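Local atomic coordinates of Ceg4 (PDB entry 6AOK), a protein that probably acts as a magnesium-dependent HAD-like phosphotyrosine phosphatase, this chain being the phosphatase part of a Legionella effector that attenuates eukaryotic MAPK signalling. Residues K182-N185 with E186-R190; T170-A173 with E174-A178. All blocks are in the same frame, centred on the assembly; numbering follows the deposited sequence. Where two conformers were deposited one is given.

Contact 1. Residues K182-N185 with E186-R190; sequences KGYN and EEEIR
Asn185 and Glu188 are tied twice. The carboxylate of Glu188 turns back along the chain and takes the backbone N-H of Asn185 on OE1 at 2.9 Å from N; this bond is almost straight (170° at the hydrogen), and OE1 is met nearly head-on along its C-O axis. In the reverse direction Glu188 N donates its N-H to Asn185 O at 2.7 Å, from above the carbonyl plane rather than on a lone pair. Ile189 N adds a weak bond to the same oxygen. The Glu188 chain reaches back because its CG sits beside its own N, opposite the carbonyl carbon (chi1 -76°), and runs extended from there. OE1 also comes within 3.9 Å of CD1 of Tyr184, where the two side chains cross at about a right angle and the oxygen approaches the ring obliquely.

With Glu186 and Glu187 in helical backbone conformation, Asn185 to Glu188 form a beta turn of type I, which brings the chain into strand 189-192, an outermost strand of the parallel HAD-like sheet. The side chain of Glu188 fastens the turn from its last position to the N-H of its first.

On the inner side of the loop Ile189 packs against Tyr184: CG1 lies 4.1 Å from the tyrosine CB, and CD1 touches Tyr184 O at 3.7 Å. The phenol continues past them to the backbone N of Ala159, which bonds with its OH, while Arg158 makes a cation-pi contact with the ring. Farther along, Arg190 bends back so that NH1 makes a weak bond of 3.1 Å to Glu187 O, an oxygen that also receives NH1 of Arg161.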
loop_
_atom_site.group_PDB
_atom_site.type_symbol
_atom_site.label_atom_id
_atom_site.label_comp_id
_atom_site.label_asym_id
_atom_site.label_seq_id
_atom_site.Cartn_x
_atom_site.Cartn_y
_atom_site.Cartn_z
ATOM N N LYS A 182 9.140 16.592 -9.734
ATOM C CA LYS A 182 9.143 17.362 -8.496
ATOM C C LYS A 182 10.559 17.536 -7.937
ATOM O O LYS A 182 10.734 17.882 -6.760
ATOM C CB LYS A 182 8.215 16.717 -7.476
ATOM C CG LYS A 182 6.731 16.902 -7.829
ATOM C CD LYS A 182 6.287 18.393 -7.634
ATOM C CE LYS A 182 4.989 18.741 -8.412
ATOM N NZ LYS A 182 5.305 18.932 -9.889
ATOM N N GLY A 183 11.578 17.377 -8.784
ATOM C CA GLY A 183 12.924 17.747 -8.413
ATOM C C GLY A 183 13.764 16.662 -7.777
ATOM O O GLY A 183 14.910 16.912 -7.461
ATOM N N TYR A 184 13.253 15.460 -7.596
ATOM C CA TYR A 184 14.060 14.397 -7.019
ATOM C C TYR A 184 14.937 13.757 -8.085
ATOM O O TYR A 184 14.503 13.561 -9.220
ATOM C CB TYR A 184 13.136 13.336 -6.404
ATOM C CG TYR A 184 12.392 13.879 -5.173
ATOM C CD1 TYR A 184 13.011 13.915 -3.942
ATOM C CD2 TYR A 184 11.095 14.382 -5.279
ATOM C CE1 TYR A 184 12.368 14.412 -2.838
ATOM C CE2 TYR A 184 10.444 14.887 -4.168
ATOM C CZ TYR A 184 11.101 14.899 -2.951
ATOM O OH TYR A 184 10.497 15.418 -1.830
ATOM N N ASN A 185 16.165 13.415 -7.694
ATOM C CA ASN A 185 17.166 12.827 -8.570
ATOM C C ASN A 185 17.489 11.403 -8.134
ATOM O O ASN A 185 17.042 10.925 -7.081
ATOM C CB ASN A 185 18.437 13.683 -8.601
ATOM C CG ASN A 185 18.927 14.055 -7.226
ATOM O OD1 ASN A 185 18.820 13.271 -6.275
ATOM N ND2 ASN A 185 19.486 15.249 -7.108
ATOM N N GLU A 186 18.310 10.739 -8.959
ATOM C CA GLU A 186 18.412 9.285 -8.918
ATOM C C GLU A 186 18.790 8.753 -7.547
ATOM O O GLU A 186 18.233 7.759 -7.106
ATOM C CB GLU A 186 19.418 8.825 -9.963
ATOM C CG GLU A 186 19.627 7.360 -9.974
ATOM C CD GLU A 186 20.874 7.002 -10.732
ATOM O OE1 GLU A 186 21.878 7.805 -10.703
ATOM O OE2 GLU A 186 20.820 5.904 -11.327
ATOM N N GLU A 187 19.716 9.401 -6.853
ATOM C CA GLU A 187 20.125 8.924 -5.557
ATOM C C GLU A 187 19.089 9.153 -4.489
ATOM O O GLU A 187 19.169 8.642 -3.439
ATOM C CB GLU A 187 21.469 9.502 -5.091
ATOM C CG GLU A 187 21.477 10.889 -4.474
ATOM C CD GLU A 187 22.019 11.939 -5.431
ATOM O OE1 GLU A 187 22.602 12.941 -4.979
ATOM O OE2 GLU A 187 21.900 11.769 -6.658
ATOM N N GLU A 188 18.113 10.011 -4.760
ATOM C CA GLU A 188 17.014 10.183 -3.833
ATOM C C GLU A 188 15.898 9.194 -4.088
ATOM O O GLU A 188 15.077 8.967 -3.200
ATOM C CB GLU A 188 16.469 11.602 -3.924
ATOM C CG GLU A 188 17.352 12.605 -3.231
ATOM C CD GLU A 188 17.147 14.010 -3.750
ATOM O OE1 GLU A 188 16.783 14.178 -4.946
ATOM O OE2 GLU A 188 17.387 14.958 -2.967
ATOM N N ILE A 189 15.886 8.565 -5.252
ATOM C CA ILE A 189 14.791 7.682 -5.662
ATOM C C ILE A 189 15.226 6.227 -5.534
ATOM O O ILE A 189 16.285 5.843 -6.041
ATOM C CB ILE A 189 14.368 7.974 -7.105
ATOM C CG1 ILE A 189 13.895 9.420 -7.245
ATOM C CG2 ILE A 189 13.294 6.976 -7.572
ATOM C CD1 ILE A 189 13.841 9.940 -8.665
ATOM N N ARG A 190 14.392 5.412 -4.897
ATOM C CA ARG A 190 14.579 3.968 -4.845
ATOM C C ARG A 190 13.355 3.387 -5.542
ATOM O O ARG A 190 12.276 3.313 -4.932
ATOM C CB ARG A 190 14.671 3.465 -3.402
ATOM C CG ARG A 190 15.854 4.032 -2.578
ATOM C CD ARG A 190 17.159 3.373 -2.952
ATOM N NE ARG A 190 18.230 3.715 -2.012
ATOM C CZ ARG A 190 19.034 4.777 -2.132
ATOM N NH1 ARG A 190 18.892 5.612 -3.172
ATOM N NH2 ARG A 190 19.997 4.998 -1.225
#

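Contact 2. Residues T170-A173 with E174-A178; sequences TDYA and EMLRA
Glu174 begins the series by giving its backbone N-H to Thr170 O, 3.1 Å from N, while its CG rests on that same carbonyl. CG lies beside the backbone N (chi1 -70°) and the extended chain carries the carboxylate back along Thr170 CG2. There OE2 stops 4.2 Å from Asp171 OD1, a like-charge pair with water 2 between the two acids, near Asp171 OD1 and Glu174 OE1, which may soften the repulsion. Each acid has another partner: Phe145 N for Glu174, and Lys113 and Ser168 for Asp171.

Selenomethionine Met175 bonds through N to Asp171 O and lays CG on it at 3.4 Å; its bent end approaches Ile164 and Asp166, near the magnesium ligand Asp18. The helix is that of the beta-alpha-beta unit 161-165, 169-180, 189-192, and it starts just past Asp167, another magnesium ligand, as expected after the last acidic motif of HAD phosphatases.

Leu176 gives its N-H to Tyr172 O at 2.9 Å, and its CD2 meets the tyrosine ring obliquely at CE2, 4.0 Å away. Arg177 N reaches Ala173 O, and the side chain, bent at chi2 and chi3, folds its guanidinium back so that this oxygen stands 3.7 Å over the centre of one face. Water 1, in plane at the guanidinium edge, accepts from NH2 at 2.7 Å and donates to Thr170 O. Ala178 N continues the helical pattern to Glu174 O.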
loop_
_atom_site.group_PDB
_atom_site.type_symbol
_atom_site.label_atom_id
_atom_site.label_comp_id
_atom_site.label_asym_id
_atom_site.label_seq_id
_atom_site.Cartn_x
_atom_site.Cartn_y
_atom_site.Cartn_z
ATOM N N THR A 170 3.750 0.477 -16.922
ATOM C CA THR A 170 3.153 1.762 -17.297
ATOM C C THR A 170 2.890 2.628 -16.073
ATOM O O THR A 170 3.163 3.851 -16.059
ATOM C CB THR A 170 1.840 1.517 -18.069
ATOM O OG1 THR A 170 2.127 0.829 -19.284
ATOM C CG2 THR A 170 1.180 2.820 -18.426
ATOM N N ASP A 171 2.322 2.033 -15.036
ATOM C CA ASP A 171 1.998 2.811 -13.843
ATOM C C ASP A 171 3.261 3.207 -13.081
ATOM O O ASP A 171 3.376 4.350 -12.603
ATOM C CB ASP A 171 1.029 2.033 -12.959
ATOM C CG ASP A 171 -0.368 1.893 -13.607
ATOM O OD1 ASP A 171 -0.971 2.913 -13.966
ATOM O OD2 ASP A 171 -0.859 0.760 -13.745
ATOM N N TYR A 172 4.249 2.305 -13.015
ATOM C CA TYR A 172 5.547 2.662 -12.447
ATOM C C TYR A 172 6.125 3.896 -13.138
ATOM O O TYR A 172 6.533 4.880 -12.485
ATOM C CB TYR A 172 6.516 1.474 -12.601
ATOM C CG TYR A 172 7.908 1.808 -12.096
ATOM C CD1 TYR A 172 8.250 1.610 -10.766
ATOM C CD2 TYR A 172 8.856 2.345 -12.936
ATOM C CE1 TYR A 172 9.505 1.922 -10.311
ATOM C CE2 TYR A 172 10.116 2.641 -12.497
ATOM C CZ TYR A 172 10.434 2.412 -11.174
ATOM O OH TYR A 172 11.697 2.742 -10.723
ATOM N N ALA A 173 6.091 3.884 -14.460
ATOM C CA ALA A 173 6.720 4.920 -15.268
ATOM C C ALA A 173 6.070 6.272 -15.019
ATOM O O ALA A 173 6.764 7.291 -14.980
ATOM C CB ALA A 173 6.641 4.538 -16.754
ATOM N N GLU A 174 4.737 6.293 -14.876
ATOM C CA GLU A 174 3.999 7.494 -14.470
ATOM C C GLU A 174 4.423 8.026 -13.113
ATOM O O GLU A 174 4.605 9.229 -12.949
ATOM C CB GLU A 174 2.495 7.206 -14.415
ATOM C CG GLU A 174 1.849 6.991 -15.799
ATOM C CD GLU A 174 0.348 6.764 -15.640
ATOM O OE1 GLU A 174 -0.257 7.214 -14.633
ATOM O OE2 GLU A 174 -0.231 6.160 -16.551
HETATM N N MSE A 175 4.522 7.174 -12.114
HETATM C CA MSE A 175 4.922 7.661 -10.830
HETATM C C MSE A 175 6.335 8.195 -10.857
HETATM O O MSE A 175 6.613 9.206 -10.311
HETATM C CB MSE A 175 4.788 6.598 -9.765
HETATM C CG MSE A 175 3.374 6.055 -9.673
HETATM SE SE MSE A 175 2.946 5.255 -7.924
HETATM C CE MSE A 175 3.739 3.510 -8.400
ATOM N N LEU A 176 7.202 7.490 -11.541
ATOM C CA LEU A 176 8.596 7.943 -11.644
ATOM C C LEU A 176 8.694 9.295 -12.351
ATOM O O LEU A 176 9.472 10.164 -11.943
ATOM C CB LEU A 176 9.404 6.893 -12.392
ATOM C CG LEU A 176 10.873 7.234 -12.522
ATOM C CD1 LEU A 176 11.590 7.231 -11.133
ATOM C CD2 LEU A 176 11.526 6.230 -13.501
ATOM N N ARG A 177 7.906 9.479 -13.427
ATOM C CA ARG A 177 7.816 10.777 -14.111
ATOM C C ARG A 177 7.384 11.893 -13.153
ATOM O O ARG A 177 7.935 13.005 -13.174
ATOM C CB ARG A 177 6.806 10.655 -15.265
ATOM C CG ARG A 177 7.076 11.509 -16.466
ATOM C CD ARG A 177 6.839 10.705 -17.784
ATOM N NE ARG A 177 5.611 9.904 -17.727
ATOM C CZ ARG A 177 5.509 8.647 -18.179
ATOM N NH1 ARG A 177 6.559 8.038 -18.731
ATOM N NH2 ARG A 177 4.368 7.989 -18.074
ATOM N N ALA A 178 6.374 11.614 -12.319
ATOM C CA ALA A 178 5.854 12.591 -11.372
ATOM C C ALA A 178 6.899 12.947 -10.319
ATOM O O ALA A 178 7.066 14.119 -9.950
ATOM C CB ALA A 178 4.579 12.036 -10.719
HETATM O O HOH W 1 3.615 5.406 -18.468
HETATM O O HOH W 2 -2.222 5.366 -14.168
#

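How the contacts relate
The two contacts follow each other in one beta-alpha-beta unit: contact 2 lies within helix 169-180, and contact 1 forms the loop that brings the chain back into strand 189-192. Their centres are 13 Å apart, yet they meet directly where Ile189 CG2 packs on Leu176 CD1 at 4.0 Å. Contact 1 is mostly a surface turn away from the metal, with Tyr184 its buried residue, held by turn-type backbone bonds and one carboxylate-to-backbone bond. Contact 2 is partly buried; its regular i+4 to i bonds form a helix whose Asp171 and Met175 side chains lie near the magnesium site, while Arg177 and its water lie on an exposed side.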